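Local coordinates for regulatory protein SdiA (Escherichia coli, PDB 4LFU) that acts as a LuxR-type quorum-sensing receptor and transcription activator that raises expression of the ftsQAZ cell-division genes and responds to autoinducers of other bacteria, at residues A[48-53]-A[234-239]; A[182-187]-A[216-221]. All blocks are in the same frame, centred on the assembly; numbering follows the deposited sequence.

Interaction 1 ties the two domains of the chain together, and interaction 2 lies inside the second of them. Residues 48-53 belong to the autoinducer-binding domain, in the loop between strands 41-47 and 57-61; the other three segments belong to the LuxR-type helix-turn-helix domain. In sequence, both segments of interaction 2 fall between the two segments of interaction 1. Their centres are about 16 Å apart, and they touch where Leu239 CD1 packs 3.7 Å from Lys185 NZ. Helix 208-222 of interaction 2 is followed directly by helix 227-237 of interaction 1. The latter, the last helix of the DNA-binding domain, meets the autoinducer-binding domain in interaction 1.

Interaction 1 (A[48-53]-A[234-239]); sequences HPVPFT and AAATGL
Pro49 and Ala236 bring the backbones closest, with 6.6 Å between their CA atoms, where an irregular loop passes the C-terminal end of helix 227-237. Gly238 is the first residue to leave helical geometry, with a positive phi of 86°. Leu239 N bonds weakly to Ala234 O at 2.9 Å, and Gly238 N weakly to Ala235 O at 3.5 Å, a pattern consistent with a Schellman motif.

Across the gap the contact is apolar, and the methyl of Ala236 is its focus. That CB lies at the edge of the Phe52 ring, near the ring plane, 3.6 Å from Phe52 CE1. The CB of Phe52 does not itself face the helix; with CG anti to the carbonyl carbon (chi1 -59°), the ring extends across to the methyl. Val50 fills the angle between the two: its CG1 sits 3.8 Å above one face of the Phe52 ring plane, displaced toward the ring's margin, and 4.3 Å from Ala236 CB. The Val50-Pro51 peptide is cis, within the turn of chain that separates Val50 from Phe52. Earlier in the loop, Pro49 CG meets Thr237 CG2 at 4.0 Å, the side chains set roughly perpendicular. Thr237 presents this methyl while its OG1, placed between backbone N and carbonyl carbon (chi1 54°), bonds to Tyr233 O one helical turn back.

The Tyr233 ring stands roughly perpendicular to that of Phe52, extending the apolar patch. The second subunit comes close as well: its Glu193 packs on Pro51 and Phe52, and its Cys232 on Ala235. The arrangement is an interdomain interface of a two-domain LuxR-type receptor, setting the loop connecting strands 41-47 and 57-61 of the autoinducer-binding domain against the final helix of the helix-turn-helix domain.

Interaction 2 (A[182-187]-A[216-221]); sequences KREKEI and KNMQKK
Glu184 OE1 accepts a bond from a water 2.6 Å away, and the same water accepts from Asn217 ND2 at 2.7 Å, bridging the two helices. The direct approach of these residues is through carbon, Asn217 CB lying 3.3 Å from Glu184 OE1, with the carboxylate and amide planes turned 60° apart. The other carboxylate oxygen, Glu184 OE2, forms a salt bridge with Lys221 NZ; the modelled 2.4 Å is very short, so its exact length is doubtful. Both side chains are stretched out past CG and approach head-on. Lys221 NZ also donates to Asn179 O, a second hold on the ammonium group that would help to fix the position of the carboxylate.

Beneath this polar bridge lies the buried thioether of Met218, which runs alongside Glu184 the other way. Its SD packs 3.6 Å from Glu184 CB and 3.5 Å from Glu184 O. A bend at the last torsion (chi3 -70°) carries the methyl on toward Ile187, where CE lies 4.3 Å from Ile187 CG2.

The helical segments run nearly at right angles, 102° between their directions, with axes 10.7 Å apart at closest approach. His214, earlier on helix 208-222, touches both Glu184 and Ile187. Ile187 also packs on Ile200 and Leu204 of helix 197-204, and Met218 on Val230 of helix 227-237, so the pair joins the first helix of the LuxR-type DNA-binding domain to the helix that closes the predicted helix-turn-helix, with the domain's other two helices packed alongside.

Interaction 1 (A[48-53]-A[234-239])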
# COMPACT_ATOMS: atom_id res chain seq x y z
N HIS A 48 -6.51 -9.74 -5.06
CA HIS A 48 -5.11 -10.09 -4.96
C HIS A 48 -4.28 -9.47 -6.09
O HIS A 48 -4.79 -9.27 -7.20
CB HIS A 48 -4.95 -11.61 -4.93
CG HIS A 48 -5.41 -12.23 -3.65
ND1 HIS A 48 -6.72 -12.14 -3.20
CD2 HIS A 48 -4.75 -12.97 -2.73
CE1 HIS A 48 -6.83 -12.78 -2.05
NE2 HIS A 48 -5.65 -13.29 -1.75
N PRO A 49 -3.00 -9.16 -5.82
CA PRO A 49 -2.15 -8.56 -6.84
C PRO A 49 -1.83 -9.55 -7.97
O PRO A 49 -1.49 -9.13 -9.07
CB PRO A 49 -0.89 -8.20 -6.07
CG PRO A 49 -0.82 -9.23 -5.02
CD PRO A 49 -2.26 -9.36 -4.56
N VAL A 50 -1.92 -10.86 -7.70
CA VAL A 50 -1.54 -11.92 -8.66
C VAL A 50 -2.60 -13.02 -8.61
O VAL A 50 -3.25 -13.19 -7.58
CB VAL A 50 -0.14 -12.55 -8.31
CG1 VAL A 50 0.98 -11.54 -8.51
CG2 VAL A 50 -0.11 -13.07 -6.91
N PRO A 51 -2.78 -13.77 -9.73
CA PRO A 51 -2.12 -13.68 -11.05
C PRO A 51 -2.46 -12.36 -11.77
O PRO A 51 -3.56 -11.82 -11.56
CB PRO A 51 -2.70 -14.88 -11.83
CG PRO A 51 -3.26 -15.78 -10.80
CD PRO A 51 -3.76 -14.87 -9.69
N PHE A 52 -1.52 -11.84 -12.56
CA PHE A 52 -1.67 -10.52 -13.20
C PHE A 52 -2.77 -10.51 -14.25
O PHE A 52 -3.38 -9.48 -14.53
CB PHE A 52 -0.37 -10.08 -13.87
CG PHE A 52 0.78 -9.97 -12.93
CD1 PHE A 52 0.90 -8.87 -12.09
CD2 PHE A 52 1.77 -10.94 -12.91
CE1 PHE A 52 1.99 -8.75 -11.24
CE2 PHE A 52 2.85 -10.84 -12.06
CZ PHE A 52 2.97 -9.75 -11.24
N THR A 53 -3.01 -11.70 -14.78
CA THR A 53 -3.82 -11.95 -15.96
C THR A 53 -5.29 -12.23 -15.62
O THR A 53 -6.19 -11.88 -16.38
CB THR A 53 -3.16 -13.10 -16.74
OG1 THR A 53 -2.62 -12.57 -17.96
CG2 THR A 53 -4.12 -14.25 -17.01
N ALA A 234 7.47 -11.52 -7.09
CA ALA A 234 8.24 -10.90 -6.00
C ALA A 234 8.11 -9.37 -5.93
O ALA A 234 7.91 -8.78 -4.86
CB ALA A 234 9.70 -11.28 -6.16
N ALA A 235 8.28 -8.73 -7.09
CA ALA A 235 8.13 -7.29 -7.22
C ALA A 235 6.69 -6.86 -6.85
O ALA A 235 6.51 -5.88 -6.10
CB ALA A 235 8.48 -6.87 -8.60
N ALA A 236 5.67 -7.60 -7.33
CA ALA A 236 4.26 -7.20 -7.12
C ALA A 236 3.81 -7.27 -5.66
O ALA A 236 3.05 -6.41 -5.20
CB ALA A 236 3.35 -8.01 -7.99
N THR A 237 4.25 -8.33 -4.96
CA THR A 237 3.83 -8.59 -3.59
C THR A 237 4.74 -7.91 -2.57
O THR A 237 4.45 -7.92 -1.38
CB THR A 237 3.81 -10.09 -3.30
OG1 THR A 237 5.10 -10.62 -3.62
CG2 THR A 237 2.75 -10.79 -4.12
N GLY A 238 5.86 -7.37 -3.04
CA GLY A 238 6.79 -6.65 -2.19
C GLY A 238 7.80 -7.54 -1.50
O GLY A 238 8.43 -7.10 -0.55
N LEU A 239 7.96 -8.78 -1.96
CA LEU A 239 8.96 -9.69 -1.37
C LEU A 239 10.38 -9.17 -1.62
O LEU A 239 11.23 -9.19 -0.72
CB LEU A 239 8.82 -11.12 -1.91
CG LEU A 239 10.04 -12.03 -1.71
CD1 LEU A 239 9.98 -12.78 -0.38
CD2 LEU A 239 10.23 -13.01 -2.87

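Interaction 2 (A[182-187]-A[216-221])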
# COMPACT_ATOMS: atom_id res chain seq x y z
N LYS A 182 18.21 -15.28 1.46
CA LYS A 182 18.83 -13.98 1.23
C LYS A 182 19.52 -13.90 -0.13
O LYS A 182 19.38 -12.91 -0.84
CB LYS A 182 19.88 -13.70 2.32
CG LYS A 182 19.34 -13.12 3.61
CD LYS A 182 20.48 -12.43 4.42
CE LYS A 182 21.24 -11.35 3.60
NZ LYS A 182 20.40 -10.14 3.18
N ARG A 183 20.29 -14.93 -0.46
CA ARG A 183 21.03 -14.97 -1.73
C ARG A 183 20.10 -15.07 -2.94
O ARG A 183 20.35 -14.44 -3.95
CB ARG A 183 22.01 -16.15 -1.74
CG ARG A 183 22.78 -16.33 -3.03
CD ARG A 183 23.63 -15.13 -3.29
NE ARG A 183 24.98 -15.51 -3.68
CZ ARG A 183 26.04 -14.72 -3.59
NH1 ARG A 183 25.93 -13.49 -3.11
NH2 ARG A 183 27.23 -15.18 -3.98
N GLU A 184 19.04 -15.86 -2.82
CA GLU A 184 18.02 -15.94 -3.87
C GLU A 184 17.40 -14.56 -4.14
O GLU A 184 17.38 -14.11 -5.28
CB GLU A 184 16.96 -17.00 -3.53
CG GLU A 184 17.51 -18.40 -3.70
CD GLU A 184 16.56 -19.53 -3.27
OE1 GLU A 184 16.81 -20.67 -3.73
OE2 GLU A 184 15.61 -19.31 -2.48
N LYS A 185 16.93 -13.88 -3.08
CA LYS A 185 16.39 -12.51 -3.15
C LYS A 185 17.38 -11.51 -3.78
O LYS A 185 16.99 -10.69 -4.63
CB LYS A 185 15.94 -12.03 -1.78
CG LYS A 185 14.72 -12.76 -1.24
CD LYS A 185 14.18 -12.11 0.03
CE LYS A 185 14.08 -13.13 1.16
NZ LYS A 185 12.80 -13.08 1.96
N GLU A 186 18.65 -11.59 -3.39
CA GLU A 186 19.69 -10.72 -3.97
C GLU A 186 19.82 -10.89 -5.49
O GLU A 186 19.83 -9.91 -6.23
CB GLU A 186 21.03 -10.93 -3.26
CG GLU A 186 22.22 -10.23 -3.92
CD GLU A 186 23.50 -10.40 -3.12
OE1 GLU A 186 23.84 -11.55 -2.79
OE2 GLU A 186 24.17 -9.38 -2.80
N ILE A 187 19.96 -12.13 -5.95
CA ILE A 187 19.91 -12.45 -7.38
C ILE A 187 18.60 -12.00 -8.07
O ILE A 187 18.63 -11.51 -9.19
CB ILE A 187 20.21 -13.97 -7.62
CG1 ILE A 187 21.72 -14.23 -7.45
CG2 ILE A 187 19.73 -14.44 -9.04
CD1 ILE A 187 22.08 -15.65 -7.10
N LYS A 216 16.85 -21.43 -10.77
CA LYS A 216 16.19 -22.73 -10.81
C LYS A 216 15.48 -23.15 -9.54
O LYS A 216 14.37 -23.67 -9.61
CB LYS A 216 17.20 -23.82 -11.19
CG LYS A 216 17.09 -24.27 -12.65
CD LYS A 216 17.06 -23.08 -13.63
CE LYS A 216 16.02 -23.28 -14.73
NZ LYS A 216 15.91 -22.06 -15.60
N ASN A 217 16.12 -22.92 -8.39
CA ASN A 217 15.53 -23.26 -7.08
C ASN A 217 14.30 -22.41 -6.75
O ASN A 217 13.36 -22.90 -6.12
CB ASN A 217 16.56 -23.12 -5.94
CG ASN A 217 17.75 -24.12 -6.05
OD1 ASN A 217 17.66 -25.14 -6.75
ND2 ASN A 217 18.84 -23.83 -5.35
N MET A 218 14.33 -21.14 -7.13
CA MET A 218 13.22 -20.21 -6.94
C MET A 218 12.06 -20.58 -7.89
O MET A 218 10.90 -20.50 -7.51
CB MET A 218 13.69 -18.78 -7.23
CG MET A 218 14.48 -18.10 -6.10
SD MET A 218 14.90 -16.37 -6.43
CE MET A 218 16.13 -16.49 -7.73
N GLN A 219 12.41 -21.00 -9.11
CA GLN A 219 11.45 -21.47 -10.10
C GLN A 219 10.78 -22.72 -9.60
O GLN A 219 9.56 -22.82 -9.62
CB GLN A 219 12.12 -21.71 -11.46
CG GLN A 219 12.20 -20.45 -12.29
CD GLN A 219 13.28 -20.45 -13.34
OE1 GLN A 219 14.11 -19.53 -13.39
NE2 GLN A 219 13.28 -21.45 -14.21
N LYS A 220 11.59 -23.66 -9.11
CA LYS A 220 11.09 -24.89 -8.50
C LYS A 220 10.18 -24.66 -7.29
O LYS A 220 9.10 -25.23 -7.24
CB LYS A 220 12.26 -25.87 -8.22
CG LYS A 220 11.99 -27.02 -7.21
CD LYS A 220 13.23 -27.96 -7.02
CE LYS A 220 14.50 -27.26 -6.45
NZ LYS A 220 14.25 -26.36 -5.25
N LYS A 221 10.59 -23.80 -6.35
CA LYS A 221 9.76 -23.49 -5.16
C LYS A 221 8.31 -23.06 -5.45
O LYS A 221 7.39 -23.52 -4.77
CB LYS A 221 10.40 -22.40 -4.30
CG LYS A 221 11.52 -22.85 -3.42
CD LYS A 221 12.28 -21.64 -2.87
CE LYS A 221 13.35 -22.06 -1.87
NZ LYS A 221 14.09 -20.85 -1.34
O HOH W 1 19.27 -21.55 -4.01